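PDB 3DZ1: dihydrodipicolinate synthase from Rhodopseudomonas palustris, which probably catalyses the 4-hydroxy-tetrahydrodipicolinate synthase reaction of lysine biosynthesis, as a TIM-barrel lyase. Local coordinates for residues T218-P223 / R253-Q258. Residues are numbered along the deposited sequence; the frame is centred on the assembly and turned at random.
Sequences TGYCFP and RYEHQQ
The phenol ring of Tyr220 and the carboxylate of Glu255 are the two flat groups that meet here, their planes only 25° apart. Glu255 OE1 approaches the ring obliquely, 3.4 Å from Tyr220 CD1. One face of the ring carries the backbone N of Phe222, 3.5 Å above the plane and displaced toward the rim, so the loop folds back over its own tyrosine. At the far end of the ring, Tyr220 OH is hydrogen-bonded to His248 ND1.

Glu255 spans the gap because CG stands anti to the backbone N (chi1 -169°) and the chain stays extended beyond it, bridging a separation of 7.5 Å between Glu255 CA and Tyr220 CA. Glu255 OE1 accepts from Cys221 N at 3.1 Å, with 157° at the hydrogen, through the syn lone pair on the side of OE2. Cys221 SG lies 3.4 Å from Glu255 OE1. The other oxygen, Glu255 OE2, is only 3.2 Å from Gly219 O, a pairing of two acceptors that should be unfavourable alone, but OE2 also forms a salt bridge with Arg265, whose positive charge probably offsets it. With an alanine here instead of Glu255, Cys221 N would probably lose its acceptor and Arg265 its buried salt-bridge partner. Within the loop, Tyr220 N donates to Thr218 OG1 at 2.8 Å in an ST turn.

In the TIM barrel, 218-223 joins the last strand, 215-218, to helix 223-234, just beyond Met217, a predicted pyruvate-binding residue. Glu255, in the final turn of helix 238-255, reaches that loop, while Val268 and Val264 of helix 260-271 pack against Cys221 and Glu255, respectively.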
loop_
_atom_site.group_PDB
_atom_site.type_symbol
_atom_site.label_atom_id
_atom_site.label_comp_id
_atom_site.label_asym_id
_atom_site.label_seq_id
_atom_site.Cartn_x
_atom_site.Cartn_y
_atom_site.Cartn_z
ATOM N N THR A 218 -14.322 -14.356 -18.435
ATOM C CA THR A 218 -13.220 -13.746 -19.159
ATOM C C THR A 218 -13.468 -12.496 -19.991
ATOM O O THR A 218 -14.496 -12.360 -20.648
ATOM C CB THR A 218 -12.594 -14.798 -20.100
ATOM O OG1 THR A 218 -11.568 -14.193 -20.890
ATOM C CG2 THR A 218 -13.660 -15.378 -21.024
ATOM N N GLY A 219 -12.485 -11.600 -19.962
ATOM C CA GLY A 219 -12.539 -10.381 -20.746
ATOM C C GLY A 219 -11.657 -10.564 -21.976
ATOM O O GLY A 219 -11.475 -9.639 -22.767
ATOM N N TYR A 220 -11.108 -11.768 -22.137
ATOM C CA TYR A 220 -10.241 -12.092 -23.272
ATOM C C TYR A 220 -10.966 -11.854 -24.600
ATOM O O TYR A 220 -12.139 -12.217 -24.746
ATOM C CB TYR A 220 -9.786 -13.553 -23.169
ATOM C CG TYR A 220 -8.826 -13.993 -24.253
ATOM C CD1 TYR A 220 -7.672 -13.257 -24.537
ATOM C CD2 TYR A 220 -9.061 -15.157 -24.982
ATOM C CE1 TYR A 220 -6.778 -13.673 -25.525
ATOM C CE2 TYR A 220 -8.175 -15.582 -25.968
ATOM C CZ TYR A 220 -7.037 -14.837 -26.235
ATOM O OH TYR A 220 -6.164 -15.265 -27.210
ATOM N N CYS A 221 -10.263 -11.254 -25.563
ATOM C CA CYS A 221 -10.846 -10.937 -26.867
ATOM C C CYS A 221 -11.271 -12.122 -27.732
ATOM O O CYS A 221 -11.806 -11.934 -28.825
ATOM C CB CYS A 221 -9.910 -10.009 -27.663
ATOM S SG CYS A 221 -8.227 -10.605 -27.897
ATOM N N PHE A 222 -11.026 -13.340 -27.257
ATOM C CA PHE A 222 -11.456 -14.533 -27.977
ATOM C C PHE A 222 -12.236 -15.417 -27.014
ATOM O O PHE A 222 -11.852 -16.552 -26.730
ATOM C CB PHE A 222 -10.263 -15.290 -28.560
ATOM C CG PHE A 222 -9.739 -14.687 -29.829
ATOM C CD1 PHE A 222 -10.336 -14.983 -31.051
ATOM C CD2 PHE A 222 -8.675 -13.789 -29.801
ATOM C CE1 PHE A 222 -9.882 -14.390 -32.231
ATOM C CE2 PHE A 222 -8.213 -13.192 -30.974
ATOM C CZ PHE A 222 -8.818 -13.493 -32.191
ATOM N N PRO A 223 -13.354 -14.895 -26.487
ATOM C CA PRO A 223 -14.154 -15.688 -25.552
ATOM C C PRO A 223 -14.660 -16.934 -26.260
ATOM O O PRO A 223 -14.886 -17.966 -25.629
ATOM C CB PRO A 223 -15.275 -14.729 -25.158
ATOM C CG PRO A 223 -15.455 -13.906 -26.400
ATOM C CD PRO A 223 -14.032 -13.627 -26.815
ATOM N N ARG A 253 -1.494 -13.462 -22.406
ATOM C CA ARG A 253 -0.565 -12.748 -21.539
ATOM C C ARG A 253 -0.298 -11.318 -21.993
ATOM O O ARG A 253 -0.054 -10.446 -21.162
ATOM C CB ARG A 253 0.755 -13.523 -21.382
ATOM C CG ARG A 253 1.556 -13.701 -22.634
ATOM C CD ARG A 253 2.468 -12.509 -22.921
ATOM N NE ARG A 253 2.779 -12.496 -24.340
ATOM C CZ ARG A 253 3.999 -12.441 -24.859
ATOM N NH1 ARG A 253 5.065 -12.384 -24.075
ATOM N NH2 ARG A 253 4.142 -12.461 -26.176
ATOM N N TYR A 254 -0.355 -11.065 -23.297
ATOM C CA TYR A 254 -0.123 -9.705 -23.787
ATOM C C TYR A 254 -1.266 -8.802 -23.319
ATOM O O TYR A 254 -1.041 -7.664 -22.906
ATOM C CB TYR A 254 -0.039 -9.671 -25.320
ATOM C CG TYR A 254 0.599 -8.401 -25.854
ATOM C CD1 TYR A 254 1.962 -8.348 -26.138
ATOM C CD2 TYR A 254 -0.154 -7.236 -26.026
ATOM C CE1 TYR A 254 2.563 -7.163 -26.581
ATOM C CE2 TYR A 254 0.435 -6.051 -26.462
ATOM C CZ TYR A 254 1.793 -6.021 -26.738
ATOM O OH TYR A 254 2.381 -4.846 -27.155
ATOM N N GLU A 255 -2.489 -9.323 -23.379
ATOM C CA GLU A 255 -3.673 -8.571 -22.967
ATOM C C GLU A 255 -3.732 -8.438 -21.446
ATOM O O GLU A 255 -4.387 -7.538 -20.913
ATOM C CB GLU A 255 -4.943 -9.272 -23.460
ATOM C CG GLU A 255 -6.206 -8.438 -23.317
ATOM C CD GLU A 255 -7.474 -9.245 -23.541
ATOM O OE1 GLU A 255 -7.633 -9.823 -24.631
ATOM O OE2 GLU A 255 -8.316 -9.297 -22.621
ATOM N N HIS A 256 -3.054 -9.353 -20.759
ATOM C CA HIS A 256 -3.012 -9.373 -19.300
ATOM C C HIS A 256 -2.007 -8.362 -18.750
ATOM O O HIS A 256 -1.157 -8.699 -17.932
ATOM C CB HIS A 256 -2.646 -10.783 -18.819
ATOM C CG HIS A 256 -2.674 -10.949 -17.330
ATOM N ND1 HIS A 256 -3.821 -10.788 -16.584
ATOM C CD2 HIS A 256 -1.697 -11.276 -16.451
ATOM C CE1 HIS A 256 -3.551 -11.011 -15.310
ATOM N NE2 HIS A 256 -2.269 -11.308 -15.201
ATOM N N GLN A 257 -2.090 -7.128 -19.225
ATOM C CA GLN A 257 -1.210 -6.068 -18.751
ATOM C C GLN A 257 -2.095 -4.948 -18.230
ATOM O O GLN A 257 -3.035 -4.536 -18.903
ATOM C CB GLN A 257 -0.332 -5.537 -19.889
ATOM C CG GLN A 257 0.829 -6.429 -20.261
ATOM C CD GLN A 257 1.658 -5.842 -21.389
ATOM O OE1 GLN A 257 1.222 -5.806 -22.542
ATOM N NE2 GLN A 257 2.852 -5.367 -21.059
ATOM N N GLN A 258 -1.802 -4.457 -17.031
ATOM C CA GLN A 258 -2.592 -3.381 -16.448
ATOM C C GLN A 258 -2.587 -2.136 -17.328
ATOM O O GLN A 258 -1.535 -1.694 -17.784
ATOM C CB GLN A 258 -2.058 -3.038 -15.056
ATOM C CG GLN A 258 -2.284 -4.139 -14.033
ATOM C CD GLN A 258 -3.759 -4.426 -13.812
ATOM O OE1 GLN A 258 -4.520 -3.547 -13.406
ATOM N NE2 GLN A 258 -4.168 -5.662 -14.081
#